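Uncharacterized protein (Cytophaga hutchinsonii ATCC 33406, PDB 3FF4) is of unknown function but belongs to the CoA-binding domain family with a Rossmann-like fold, so it probably binds coenzyme A or a related nucleotide. Local coordinates at residues K5-L10 with E25-H30; R18-A23 with T63-P68; H32-V37 with E43-T48; Y77-K82 with S102-E107. One frame throughout, in Å; residues are numbered along the deposited sequence. Where two conformers were deposited one is given.

Contact 1. Residues K5-L10 with E25-H30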
loop_
_atom_site.group_PDB
_atom_site.type_symbol
_atom_site.label_atom_id
_atom_site.label_comp_id
_atom_site.label_asym_id
_atom_site.label_seq_id
_atom_site.Cartn_x
_atom_site.Cartn_y
_atom_site.Cartn_z
ATOM N N LYS A 5 11.510 3.703 -3.149
ATOM C CA LYS A 5 10.991 3.016 -1.984
ATOM C C LYS A 5 10.232 1.770 -2.408
ATOM O O LYS A 5 9.334 1.836 -3.250
ATOM C CB LYS A 5 10.085 3.950 -1.179
ATOM C CG LYS A 5 10.790 5.225 -0.799
ATOM C CD LYS A 5 9.940 6.121 0.028
ATOM C CE LYS A 5 10.782 7.263 0.532
ATOM N NZ LYS A 5 9.930 8.212 1.236
ATOM N N LYS A 6 10.606 0.633 -1.828
ATOM C CA LYS A 6 9.856 -0.587 -2.043
ATOM C C LYS A 6 8.468 -0.483 -1.425
ATOM O O LYS A 6 8.319 -0.376 -0.196
ATOM C CB LYS A 6 10.581 -1.810 -1.495
ATOM C CG LYS A 6 9.730 -3.065 -1.649
ATOM C CD LYS A 6 10.547 -4.241 -1.998
ATOM C CE LYS A 6 11.282 -4.742 -0.829
ATOM N NZ LYS A 6 12.269 -5.716 -1.353
ATOM N N THR A 7 7.464 -0.533 -2.289
ATOM C CA THR A 7 6.082 -0.168 -1.937
ATOM C C THR A 7 5.100 -1.319 -2.165
ATOM O O THR A 7 4.916 -1.808 -3.294
ATOM C CB THR A 7 5.620 1.085 -2.723
ATOM O OG1 THR A 7 6.517 2.164 -2.414
ATOM C CG2 THR A 7 4.189 1.470 -2.316
ATOM N N LEU A 8 4.466 -1.758 -1.089
ATOM C CA LEU A 8 3.488 -2.849 -1.207
ATOM C C LEU A 8 2.092 -2.210 -1.328
ATOM O O LEU A 8 1.695 -1.406 -0.466
ATOM C CB LEU A 8 3.581 -3.793 0.013
ATOM C CG LEU A 8 2.775 -5.103 -0.011
ATOM C CD1 LEU A 8 3.601 -6.153 0.725
ATOM C CD2 LEU A 8 1.397 -4.910 0.651
ATOM N N ILE A 9 1.367 -2.564 -2.390
ATOM C CA ILE A 9 -0.036 -2.119 -2.587
ATOM C C ILE A 9 -0.967 -3.179 -2.061
ATOM O O ILE A 9 -1.027 -4.294 -2.610
ATOM C CB ILE A 9 -0.336 -1.910 -4.093
ATOM C CG1 ILE A 9 0.740 -0.996 -4.713
ATOM C CG2 ILE A 9 -1.833 -1.440 -4.315
ATOM C CD1 ILE A 9 0.634 -0.798 -6.266
ATOM N N LEU A 10 -1.698 -2.833 -1.007
ATOM C CA LEU A 10 -2.614 -3.738 -0.371
ATOM C C LEU A 10 -4.055 -3.378 -0.782
ATOM O O LEU A 10 -4.574 -2.300 -0.455
ATOM C CB LEU A 10 -2.426 -3.684 1.156
ATOM C CG LEU A 10 -3.166 -4.735 1.981
ATOM C CD1 LEU A 10 -2.729 -6.139 1.543
ATOM C CD2 LEU A 10 -2.915 -4.561 3.480
ATOM N N GLU A 25 0.813 2.131 -11.578
ATOM C CA GLU A 25 1.308 2.857 -12.758
ATOM C C GLU A 25 2.206 4.037 -12.388
ATOM O O GLU A 25 3.271 4.196 -12.979
ATOM C CB GLU A 25 0.165 3.399 -13.619
ATOM C CG GLU A 25 -0.583 2.364 -14.416
ATOM C CD GLU A 25 -1.632 2.978 -15.359
ATOM O OE1 GLU A 25 -2.360 3.921 -14.938
ATOM O OE2 GLU A 25 -1.722 2.506 -16.521
ATOM N N ARG A 26 1.769 4.876 -11.438
ATOM C CA ARG A 26 2.600 6.015 -11.048
ATOM C C ARG A 26 3.871 5.551 -10.316
ATOM O O ARG A 26 4.946 6.067 -10.581
ATOM C CB ARG A 26 1.844 7.055 -10.209
ATOM C CG ARG A 26 0.680 7.754 -10.888
ATOM C CD ARG A 26 1.091 8.684 -12.033
ATOM N NE ARG A 26 1.122 7.939 -13.280
ATOM C CZ ARG A 26 2.109 7.997 -14.171
ATOM N NH1 ARG A 26 3.150 8.783 -13.972
ATOM N NH2 ARG A 26 2.055 7.271 -15.267
ATOM N N LEU A 27 3.749 4.593 -9.394
ATOM C CA LEU A 27 4.926 4.078 -8.682
ATOM C C LEU A 27 5.934 3.551 -9.675
ATOM O O LEU A 27 7.128 3.898 -9.633
ATOM C CB LEU A 27 4.516 2.965 -7.717
ATOM C CG LEU A 27 3.804 3.449 -6.452
ATOM C CD1 LEU A 27 3.008 2.318 -5.789
ATOM C CD2 LEU A 27 4.798 4.125 -5.444
ATOM N N LYS A 28 5.437 2.728 -10.591
ATOM C CA LYS A 28 6.286 2.135 -11.607
ATOM C C LYS A 28 6.965 3.201 -12.448
ATOM O O LYS A 28 8.166 3.129 -12.650
ATOM C CB LYS A 28 5.523 1.161 -12.493
ATOM C CG LYS A 28 6.405 0.554 -13.558
ATOM C CD LYS A 28 5.704 -0.536 -14.345
ATOM C CE LYS A 28 6.432 -0.760 -15.671
ATOM N NZ LYS A 28 6.748 -2.189 -15.716
ATOM N N SER A 29 6.222 4.202 -12.915
ATOM C CA SER A 29 6.834 5.189 -13.820
ATOM C C SER A 29 7.811 6.063 -13.060
ATOM O O SER A 29 8.685 6.678 -13.668
ATOM C CB SER A 29 5.806 6.059 -14.562
ATOM O OG SER A 29 5.120 6.881 -13.641
ATOM N N HIS A 30 7.654 6.127 -11.742
ATOM C CA HIS A 30 8.609 6.839 -10.894
ATOM C C HIS A 30 9.816 5.985 -10.512
ATOM O O HIS A 30 10.786 6.509 -9.987
ATOM C CB HIS A 30 7.938 7.443 -9.644
ATOM C CG HIS A 30 7.275 8.763 -9.897
ATOM N ND1 HIS A 30 5.958 8.873 -10.283
ATOM C CD2 HIS A 30 7.757 10.026 -9.848
ATOM C CE1 HIS A 30 5.650 10.147 -10.442
ATOM N NE2 HIS A 30 6.724 10.867 -10.180
#

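Contact 2. Residues R18-A23 with T63-P68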
loop_
_atom_site.group_PDB
_atom_site.type_symbol
_atom_site.label_atom_id
_atom_site.label_comp_id
_atom_site.label_asym_id
_atom_site.label_seq_id
_atom_site.Cartn_x
_atom_site.Cartn_y
_atom_site.Cartn_z
ATOM N N ARG A 18 -9.381 1.666 -11.324
ATOM C CA ARG A 18 -9.296 1.708 -9.872
ATOM C C ARG A 18 -7.999 2.352 -9.417
ATOM O O ARG A 18 -6.927 2.161 -10.046
ATOM C CB ARG A 18 -9.476 0.310 -9.267
ATOM C CG ARG A 18 -10.856 -0.288 -9.522
ATOM C CD ARG A 18 -11.981 0.598 -8.972
ATOM N NE ARG A 18 -11.819 0.748 -7.531
ATOM C CZ ARG A 18 -12.259 -0.115 -6.617
ATOM N NH1 ARG A 18 -12.009 0.118 -5.344
ATOM N NH2 ARG A 18 -12.943 -1.212 -6.963
ATOM N N TYR A 19 -8.096 3.105 -8.317
ATOM C CA TYR A 19 -6.948 3.818 -7.766
ATOM C C TYR A 19 -5.744 2.932 -7.413
ATOM O O TYR A 19 -4.619 3.374 -7.556
ATOM C CB TYR A 19 -7.342 4.780 -6.623
ATOM C CG TYR A 19 -7.800 6.127 -7.171
ATOM C CD1 TYR A 19 -8.921 6.218 -7.990
ATOM C CD2 TYR A 19 -7.092 7.287 -6.894
ATOM C CE1 TYR A 19 -9.346 7.434 -8.504
ATOM C CE2 TYR A 19 -7.514 8.525 -7.385
ATOM C CZ TYR A 19 -8.635 8.584 -8.184
ATOM O OH TYR A 19 -9.031 9.773 -8.704
ATOM N N ALA A 20 -5.967 1.689 -6.995
ATOM C CA ALA A 20 -4.809 0.803 -6.714
ATOM C C ALA A 20 -4.020 0.482 -7.975
ATOM O O ALA A 20 -2.801 0.237 -7.905
ATOM C CB ALA A 20 -5.229 -0.500 -6.010
ATOM N N TYR A 21 -4.725 0.454 -9.110
ATOM C CA TYR A 21 -4.086 0.294 -10.413
ATOM C C TYR A 21 -3.374 1.582 -10.802
ATOM O O TYR A 21 -2.180 1.560 -11.123
ATOM C CB TYR A 21 -5.076 -0.127 -11.504
ATOM C CG TYR A 21 -4.393 -0.567 -12.777
ATOM C CD1 TYR A 21 -4.076 -1.911 -12.977
ATOM C CD2 TYR A 21 -4.054 0.360 -13.777
ATOM C CE1 TYR A 21 -3.440 -2.343 -14.139
ATOM C CE2 TYR A 21 -3.406 -0.056 -14.944
ATOM C CZ TYR A 21 -3.101 -1.410 -15.108
ATOM O OH TYR A 21 -2.484 -1.855 -16.258
ATOM N N LEU A 22 -4.091 2.702 -10.752
ATOM C CA LEU A 22 -3.441 3.984 -10.985
ATOM C C LEU A 22 -2.136 4.123 -10.143
ATOM O O LEU A 22 -1.112 4.579 -10.662
ATOM C CB LEU A 22 -4.410 5.132 -10.745
ATOM C CG LEU A 22 -5.682 5.016 -11.590
ATOM C CD1 LEU A 22 -6.658 6.137 -11.261
ATOM C CD2 LEU A 22 -5.339 5.031 -13.093
ATOM N N ALA A 23 -2.162 3.694 -8.875
ATOM C CA ALA A 23 -0.984 3.846 -8.029
ATOM C C ALA A 23 0.187 3.014 -8.543
ATOM O O ALA A 23 1.317 3.487 -8.550
ATOM C CB ALA A 23 -1.288 3.489 -6.583
ATOM N N THR A 63 0.963 0.908 0.893
ATOM C CA THR A 63 -0.088 1.839 0.445
ATOM C C THR A 63 -1.438 1.111 0.342
ATOM O O THR A 63 -1.599 0.093 -0.363
ATOM C CB THR A 63 0.303 2.650 -0.848
ATOM O OG1 THR A 63 -0.667 3.689 -1.113
ATOM C CG2 THR A 63 0.475 1.710 -2.097
ATOM N N LEU A 64 -2.390 1.628 1.100
ATOM C CA LEU A 64 -3.654 0.961 1.367
ATOM C C LEU A 64 -4.768 1.347 0.403
ATOM O O LEU A 64 -5.091 2.544 0.263
ATOM C CB LEU A 64 -4.142 1.325 2.759
ATOM C CG LEU A 64 -3.483 0.660 3.958
ATOM C CD1 LEU A 64 -4.149 1.265 5.186
ATOM C CD2 LEU A 64 -3.731 -0.843 3.907
ATOM N N TYR A 65 -5.364 0.324 -0.214
ATOM C CA TYR A 65 -6.544 0.510 -1.032
ATOM C C TYR A 65 -7.622 -0.472 -0.627
ATOM O O TYR A 65 -8.257 -1.027 -1.491
ATOM C CB TYR A 65 -6.222 0.380 -2.535
ATOM C CG TYR A 65 -5.433 1.562 -3.002
ATOM C CD1 TYR A 65 -6.077 2.769 -3.318
ATOM C CD2 TYR A 65 -4.026 1.513 -3.061
ATOM C CE1 TYR A 65 -5.343 3.902 -3.716
ATOM C CE2 TYR A 65 -3.283 2.649 -3.481
ATOM C CZ TYR A 65 -3.947 3.816 -3.799
ATOM O OH TYR A 65 -3.238 4.937 -4.174
ATOM N N ILE A 66 -7.784 -0.728 0.672
ATOM C CA ILE A 66 -8.865 -1.578 1.178
ATOM C C ILE A 66 -9.602 -0.728 2.190
ATOM O O ILE A 66 -8.995 0.120 2.829
ATOM C CB ILE A 66 -8.354 -2.878 1.863
ATOM C CG1 ILE A 66 -7.123 -2.579 2.726
ATOM C CG2 ILE A 66 -7.975 -3.955 0.824
ATOM C CD1 ILE A 66 -6.796 -3.732 3.725
ATOM N N ASN A 67 -10.907 -0.927 2.305
ATOM C CA ASN A 67 -11.710 -0.121 3.185
ATOM C C ASN A 67 -11.419 -0.532 4.643
ATOM O O ASN A 67 -10.879 -1.645 4.883
ATOM C CB ASN A 67 -13.209 -0.222 2.804
ATOM C CG ASN A 67 -13.823 -1.630 3.063
ATOM O OD1 ASN A 67 -13.515 -2.310 4.042
ATOM N ND2 ASN A 67 -14.730 -2.039 2.179
ATOM N N PRO A 68 -11.770 0.344 5.605
ATOM C CA PRO A 68 -11.460 0.084 7.001
ATOM C C PRO A 68 -12.026 -1.239 7.530
ATOM O O PRO A 68 -11.360 -1.898 8.335
ATOM C CB PRO A 68 -12.059 1.295 7.728
ATOM C CG PRO A 68 -12.005 2.394 6.704
ATOM C CD PRO A 68 -12.362 1.683 5.418
#

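Contact 3. Residues H32-V37 with E43-T48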
loop_
_atom_site.group_PDB
_atom_site.type_symbol
_atom_site.label_atom_id
_atom_site.label_comp_id
_atom_site.label_asym_id
_atom_site.label_seq_id
_atom_site.Cartn_x
_atom_site.Cartn_y
_atom_site.Cartn_z
ATOM N N HIS A 32 9.882 3.198 -8.470
ATOM C CA HIS A 32 9.719 2.400 -7.257
ATOM C C HIS A 32 9.350 0.963 -7.610
ATOM O O HIS A 32 8.580 0.744 -8.542
ATOM C CB HIS A 32 8.622 2.995 -6.372
ATOM C CG HIS A 32 8.871 4.429 -6.010
ATOM N ND1 HIS A 32 9.732 4.802 -4.998
ATOM C CD2 HIS A 32 8.397 5.577 -6.544
ATOM C CE1 HIS A 32 9.759 6.123 -4.910
ATOM N NE2 HIS A 32 8.962 6.616 -5.842
ATOM N N GLU A 33 9.895 0.001 -6.867
ATOM C CA GLU A 33 9.424 -1.383 -6.937
ATOM C C GLU A 33 8.063 -1.486 -6.227
ATOM O O GLU A 33 7.950 -1.171 -5.037
ATOM C CB GLU A 33 10.440 -2.330 -6.300
ATOM C CG GLU A 33 9.888 -3.713 -6.029
ATOM C CD GLU A 33 10.957 -4.672 -5.518
ATOM O OE1 GLU A 33 11.925 -4.222 -4.833
ATOM O OE2 GLU A 33 10.834 -5.875 -5.833
ATOM N N PHE A 34 7.027 -1.870 -6.970
ATOM C CA PHE A 34 5.698 -2.094 -6.364
ATOM C C PHE A 34 5.436 -3.591 -6.208
ATOM O O PHE A 34 5.899 -4.419 -7.041
ATOM C CB PHE A 34 4.563 -1.399 -7.149
ATOM C CG PHE A 34 4.170 -2.105 -8.410
ATOM C CD1 PHE A 34 3.077 -2.988 -8.420
ATOM C CD2 PHE A 34 4.896 -1.911 -9.584
ATOM C CE1 PHE A 34 2.726 -3.671 -9.590
ATOM C CE2 PHE A 34 4.556 -2.597 -10.756
ATOM C CZ PHE A 34 3.454 -3.470 -10.756
ATOM N N ILE A 35 4.712 -3.942 -5.147
ATOM C CA ILE A 35 4.319 -5.329 -4.929
ATOM C C ILE A 35 2.800 -5.447 -4.728
ATOM O O ILE A 35 2.299 -4.970 -3.708
ATOM C CB ILE A 35 5.054 -5.950 -3.724
ATOM C CG1 ILE A 35 6.582 -5.843 -3.911
ATOM C CG2 ILE A 35 4.598 -7.431 -3.536
ATOM C CD1 ILE A 35 7.353 -6.086 -2.652
ATOM N N PRO A 36 2.082 -6.085 -5.688
ATOM C CA PRO A 36 0.613 -6.148 -5.607
ATOM C C PRO A 36 0.109 -7.309 -4.741
ATOM O O PRO A 36 0.382 -8.494 -5.053
ATOM C CB PRO A 36 0.177 -6.358 -7.050
ATOM C CG PRO A 36 1.387 -6.957 -7.760
ATOM C CD PRO A 36 2.613 -6.662 -6.951
ATOM N N VAL A 37 -0.607 -6.962 -3.669
ATOM C CA VAL A 37 -1.187 -7.928 -2.746
ATOM C C VAL A 37 -2.674 -7.606 -2.590
ATOM O O VAL A 37 -3.088 -6.443 -2.538
ATOM C CB VAL A 37 -0.477 -7.925 -1.363
ATOM C CG1 VAL A 37 -1.083 -8.963 -0.395
ATOM C CG2 VAL A 37 1.027 -8.140 -1.513
ATOM N N GLU A 43 -3.223 -9.910 -12.840
ATOM C CA GLU A 43 -1.867 -9.359 -12.972
ATOM C C GLU A 43 -1.918 -7.840 -13.127
ATOM O O GLU A 43 -2.750 -7.313 -13.883
ATOM C CB GLU A 43 -1.145 -9.921 -14.206
ATOM C CG GLU A 43 -1.166 -8.924 -15.360
ATOM C CD GLU A 43 -0.175 -9.236 -16.454
ATOM O OE1 GLU A 43 0.095 -10.430 -16.706
ATOM O OE2 GLU A 43 0.322 -8.267 -17.070
ATOM N N VAL A 44 -1.003 -7.153 -12.445
ATOM C CA VAL A 44 -0.922 -5.700 -12.491
ATOM C C VAL A 44 0.432 -5.383 -13.103
ATOM O O VAL A 44 1.481 -5.730 -12.547
ATOM C CB VAL A 44 -1.051 -5.056 -11.084
ATOM C CG1 VAL A 44 -0.818 -3.539 -11.162
ATOM C CG2 VAL A 44 -2.419 -5.377 -10.468
ATOM N N LEU A 45 0.398 -4.783 -14.289
ATOM C CA LEU A 45 1.620 -4.441 -15.024
ATOM C C LEU A 45 2.649 -5.563 -15.014
ATOM O O LEU A 45 3.824 -5.332 -14.748
ATOM C CB LEU A 45 2.226 -3.151 -14.455
ATOM C CG LEU A 45 1.228 -1.982 -14.338
ATOM C CD1 LEU A 45 1.686 -0.930 -13.355
ATOM C CD2 LEU A 45 0.937 -1.347 -15.701
ATOM N N GLY A 46 2.214 -6.786 -15.277
ATOM C CA GLY A 46 3.161 -7.891 -15.414
ATOM C C GLY A 46 3.406 -8.718 -14.160
ATOM O O GLY A 46 4.056 -9.755 -14.236
ATOM N N LYS A 47 2.881 -8.283 -13.006
ATOM C CA LYS A 47 3.091 -9.010 -11.761
ATOM C C LYS A 47 1.806 -9.659 -11.304
ATOM O O LYS A 47 0.762 -8.994 -11.198
ATOM C CB LYS A 47 3.603 -8.081 -10.669
ATOM C CG LYS A 47 5.015 -7.622 -10.864
ATOM C CD LYS A 47 5.293 -6.462 -9.933
ATOM C CE LYS A 47 6.755 -6.153 -9.850
ATOM N NZ LYS A 47 7.304 -6.774 -8.592
ATOM N N THR A 48 1.881 -10.961 -11.043
ATOM C CA THR A 48 0.756 -11.694 -10.474
ATOM C C THR A 48 0.401 -11.045 -9.139
ATOM O O THR A 48 1.285 -10.798 -8.330
ATOM C CB THR A 48 1.139 -13.184 -10.229
ATOM O OG1 THR A 48 1.567 -13.796 -11.458
ATOM C CG2 THR A 48 -0.039 -13.975 -9.656
#

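Contact 4. Residues Y77-K82 with S102-E107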
loop_
_atom_site.group_PDB
_atom_site.type_symbol
_atom_site.label_atom_id
_atom_site.label_comp_id
_atom_site.label_asym_id
_atom_site.label_seq_id
_atom_site.Cartn_x
_atom_site.Cartn_y
_atom_site.Cartn_z
ATOM N N TYR A 77 -0.777 -8.553 9.736
ATOM C CA TYR A 77 0.067 -8.693 8.549
ATOM C C TYR A 77 0.859 -7.406 8.284
ATOM O O TYR A 77 2.081 -7.437 8.074
ATOM C CB TYR A 77 -0.750 -9.115 7.320
ATOM C CG TYR A 77 0.075 -9.252 6.044
ATOM C CD1 TYR A 77 1.145 -10.171 5.967
ATOM C CD2 TYR A 77 -0.179 -8.434 4.937
ATOM C CE1 TYR A 77 1.926 -10.269 4.809
ATOM C CE2 TYR A 77 0.588 -8.545 3.747
ATOM C CZ TYR A 77 1.628 -9.447 3.712
ATOM O OH TYR A 77 2.368 -9.546 2.581
ATOM N N ILE A 78 0.165 -6.281 8.345
ATOM C CA ILE A 78 0.817 -4.989 8.154
ATOM C C ILE A 78 1.954 -4.826 9.196
ATOM O O ILE A 78 3.096 -4.517 8.824
ATOM C CB ILE A 78 -0.202 -3.810 8.179
ATOM C CG1 ILE A 78 -1.164 -3.909 6.967
ATOM C CG2 ILE A 78 0.532 -2.477 8.194
ATOM C CD1 ILE A 78 -2.498 -3.200 7.153
ATOM N N LEU A 79 1.630 -5.075 10.469
ATOM C CA LEU A 79 2.630 -5.067 11.548
ATOM C C LEU A 79 3.808 -6.009 11.264
ATOM O O LEU A 79 4.962 -5.588 11.362
ATOM C CB LEU A 79 1.977 -5.388 12.906
ATOM C CG LEU A 79 1.007 -4.358 13.507
ATOM C CD1 LEU A 79 0.442 -4.880 14.831
ATOM C CD2 LEU A 79 1.666 -2.989 13.734
ATOM N N SER A 80 3.536 -7.262 10.890
ATOM C CA SER A 80 4.628 -8.203 10.581
ATOM C C SER A 80 5.542 -7.723 9.430
ATOM O O SER A 80 6.692 -8.138 9.356
ATOM C CB SER A 80 4.113 -9.614 10.273
ATOM O OG SER A 80 3.606 -9.681 8.942
ATOM N N LEU A 81 5.036 -6.867 8.539
ATOM C CA LEU A 81 5.896 -6.331 7.495
ATOM C C LEU A 81 6.885 -5.285 8.032
ATOM O O LEU A 81 7.880 -4.960 7.361
ATOM C CB LEU A 81 5.083 -5.738 6.350
ATOM C CG LEU A 81 4.231 -6.706 5.522
ATOM C CD1 LEU A 81 3.286 -5.907 4.581
ATOM C CD2 LEU A 81 5.165 -7.628 4.740
ATOM N N LYS A 82 6.595 -4.750 9.216
ATOM C CA LYS A 82 7.400 -3.671 9.817
ATOM C C LYS A 82 7.784 -2.583 8.795
ATOM O O LYS A 82 8.958 -2.246 8.658
ATOM C CB LYS A 82 8.660 -4.245 10.500
ATOM C CG LYS A 82 8.359 -5.165 11.688
ATOM C CD LYS A 82 9.657 -5.583 12.419
ATOM C CE LYS A 82 9.868 -4.738 13.719
ATOM N NZ LYS A 82 11.305 -4.669 14.196
ATOM N N SER A 102 1.353 3.789 14.799
ATOM C CA SER A 102 2.232 4.763 15.394
ATOM C C SER A 102 2.733 4.283 16.766
ATOM O O SER A 102 3.883 4.510 17.096
ATOM C CB SER A 102 1.531 6.122 15.442
ATOM O OG SER A 102 0.289 5.996 16.153
ATOM N N GLU A 103 1.884 3.573 17.523
ATOM C CA GLU A 103 2.260 2.854 18.759
ATOM C C GLU A 103 3.377 1.878 18.553
ATOM O O GLU A 103 4.162 1.625 19.459
ATOM C CB GLU A 103 1.103 1.950 19.223
ATOM C CG GLU A 103 0.469 2.401 20.375
ATOM C CD GLU A 103 -0.800 1.641 20.686
ATOM O OE1 GLU A 103 -0.907 0.383 20.569
ATOM O OE2 GLU A 103 -1.708 2.354 21.094
ATOM N N ASN A 104 3.357 1.228 17.401
ATOM C CA ASN A 104 4.366 0.227 17.079
ATOM C C ASN A 104 5.504 0.838 16.272
ATOM O O ASN A 104 6.231 0.121 15.608
ATOM C CB ASN A 104 3.751 -0.961 16.317
ATOM C CG ASN A 104 2.963 -1.898 17.225
ATOM O OD1 ASN A 104 3.509 -2.865 17.752
ATOM N ND2 ASN A 104 1.674 -1.613 17.417
ATOM N N GLY A 105 5.659 2.165 16.336
ATOM C CA GLY A 105 6.740 2.860 15.602
ATOM C C GLY A 105 6.636 2.887 14.068
ATOM O O GLY A 105 7.652 3.075 13.384
ATOM N N ILE A 106 5.429 2.691 13.528
ATOM C CA ILE A 106 5.170 2.791 12.087
ATOM C C ILE A 106 4.391 4.093 11.797
ATOM O O ILE A 106 3.348 4.360 12.439
ATOM C CB ILE A 106 4.372 1.555 11.572
ATOM C CG1 ILE A 106 5.162 0.260 11.839
ATOM C CG2 ILE A 106 4.010 1.704 10.095
ATOM C CD1 ILE A 106 4.323 -1.069 11.757
ATOM N N GLU A 107 4.888 4.898 10.845
ATOM C CA GLU A 107 4.304 6.197 10.613
ATOM C C GLU A 107 3.025 6.092 9.750
ATOM O O GLU A 107 3.089 5.710 8.579
ATOM C CB GLU A 107 5.305 7.135 9.957
ATOM C CG GLU A 107 4.827 8.575 9.899
ATOM C CD GLU A 107 5.657 9.449 8.961
ATOM O OE1 GLU A 107 6.353 8.928 8.047
ATOM O OE2 GLU A 107 5.566 10.675 9.098
#

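Contact 1. Residues K5-L10 with E25-H30
Leu-27 drops both of its methyls onto the strand, and nearly everything tight in this contact happens at that one side chain. Leu-27 CD1 lies 3.8 Å from Thr-7 CG2 and is also 3.9 Å from Ile-9 CD1, so a single methyl fits between two neighbouring residues of the same strand face. The other branch, Leu-27 CD2, stays over Thr-7, 4.0 Å from Thr-7 OG1. Against Thr-7 the leucine crosses at about a right angle; with Ile-9 the two chains meet tip to tip. Thr-7 holds its methyl anti to the backbone N and its hydroxyl beside that N (chi1 -59°), which gives CG2 to the leucine while Thr-7 OG1 donates to Lys-5 O at 3.0 Å, from well above the carbonyl plane. The polar end of a buried threonine is thereby satisfied by the carbonyl two residues back, just ahead of the strand. These are the strand and helix that open a beta-alpha-beta unit (strand 7-10, helix 19-30, strand 34-37) of a Rossmann-like domain, the helix packed on one face of the parallel sheet; Leu-8 points to the other side of that sheet. Leu-27 is further covered by Leu-117 of helix 113-119 and by Phe-122 at the C-terminus. The outer side of the helix is far looser, with Arg-26, Lys-28, Ser-29 and His-30 exposed. Its bonds there are local: Arg-26 O receives His-30 N, His-30 ND1 and Ser-29 OG. His-30 ND1 to Arg-26 O is 3.0 Å; the oxygen lies in the imidazole plane, although ND1 itself sits above the plane of the carbonyl.

Contact 2. Residues R18-A23 with T63-P68
With CG of Tyr-65 anti to its carbonyl carbon and beside its backbone N (chi1 -71°), and the ring turned by a chi2 of -81°, the phenol lies with one face against the first turn of helix 19-30. Ala-20 CA stands over the centre of that face, 3.8 Å from the centroid of the Tyr-65 ring and 13° off the normal, a CH-pi contact. The alanine methyl slips toward the root of the ring, where Ala-20 CB is 3.7 Å from Tyr-65 CG. Farther out, Tyr-19 CB approaches CE1 of Tyr-65 at 3.6 Å, with the peptide carbon of Tyr-19 above the rim of the same face. One turn along the helix, Ala-23 CB comes within 3.4 Å of Tyr-65 OH, arriving obliquely. The two small alanines allow the aromatic ring to lie close to the helix backbone. In this Rossmann-like fold the tyrosine follows directly on strand 61-64, at its C-terminal end, while the helix begins after the loop that leaves the adjacent strand 7-10; the loops at these strand ends commonly shape the ligand site in such folds. Thr-113 and Asn-89 also touch the Tyr-65 side chain. Two residues earlier, on the strand itself, Thr-63 OG1 is hydrogen-bonded to both of those residues, and Ala-20 rests on Ile-9.

Contact 3. Residues H32-V37 with E43-T48
Phe-34 and Lys-47 slide past each other in opposite directions, and the apolar contacts gather around them. Lys-47 CD lies over one face of the ring, toward its rim, a CH-pi contact 4.0 Å from the Phe-34 centroid and 26° off the normal. Phe-34 CG sits between its backbone N and carbonyl carbon (chi1 77°), swinging the ring toward the hairpin. Val-44 CG1 packs on CE1 of Phe-34 at 3.9 Å, and Leu-45 CB lies equally far from its CZ. Pro-36 CG lies 3.8 Å from Lys-47 CB, the two side chains crossing at about a right angle. Val-44 O meets the ring at its edge, in plane, 3.5 Å from Phe-34 CZ.

The one hydrogen bond between the segments comes from the lysine tip. Bent at chi4 (-100°), the chain delivers Lys-47 NZ to Phe-34 O at 3.2 Å, nearly in line with the C=O bond. The ammonium's pull on the ring is weak at most, and Glu-33 OE2, 4.6 Å from Lys-47 NZ, is beyond a salt bridge.

Val-44 and Lys-47 pair both ways by backbone bonds around a type I' turn, Gly-46 taking a positive phi. The hairpin packs on the Phe-34 and Pro-36 side chains of strand 34-37, outermost at that end of the parallel sheet; Ala-24 of helix 19-30 touches Phe-34, Val-44 and Leu-45, and Ile-9 of strand 7-10 lies against the phenylalanine.

Contact 4. Residues Y77-K82 with S102-E107
One methyl, Leu-79 CD2, carries this meeting of two helix ends: it is 3.8 Å from Ile-106 CD1 and 3.9 Å from Asn-104 CG. The partner segment is the C-terminal end of helix 95-103, closed by a Schellman motif in which Gly-105, at positive phi, is the C-prime residue; Gly-105 N bonds to Ser-102 O and Ile-106 N to Leu-101 O. Leu-79 crosses the asparagine at about a right angle and meets the isoleucine obliquely. The amide offers carbon and nitrogen alike to the leucine, with ND2 of Asn-104 also 3.9 Å from CD2 of Leu-79, whereas the same ND2 is bonded back to Ile-100 O, in the last turn of helix 95-103. That bond helps to hold the amide where the methyl touches it.

In the next shell, Ile-106 has CG1 anti to its carbonyl carbon (chi1 -60°), which sends CD1 out toward helix 75-81. The Ile-106 side chain also touches Leu-101, Pro-83 and Val-86, so the isoleucine spans from the helix end to the parallel sheet, just before strand 107-110. Leu-79 also touches Ile-100. Lys-82, the residue leaving helix 75-81 with positive phi, lies on the exposed side, and its backbone marks the limit of the contact: Lys-82 CA is 4.5 Å from Ile-106 CD1.

Contacts 1 and 2 both use helix 19-30 against neighbouring strands of one parallel sheet, and their centres are 11 Å apart. Backbone pairing joins them, Leu-10 O to Tyr-65 N and Leu-8 O to Thr-63 N, each probably a hydrogen bond of 2.8 Å. Contact 3 flanks contact 1 at 8 Å between centres; the 43-48 hairpin meets contact 2, where Tyr-21 OH is 3.5 Å from Leu-45 CD2. Contact 4 lies on the other side of the chain's centre, about 19 Å from contacts 1 and 2 by their centres, yet Ile-78 CD1 reaches Leu-10 CD2 at 3.9 Å. Any cofactor site is inferred; such folds usually bind at C-terminal strand ends, where Tyr-65 lies.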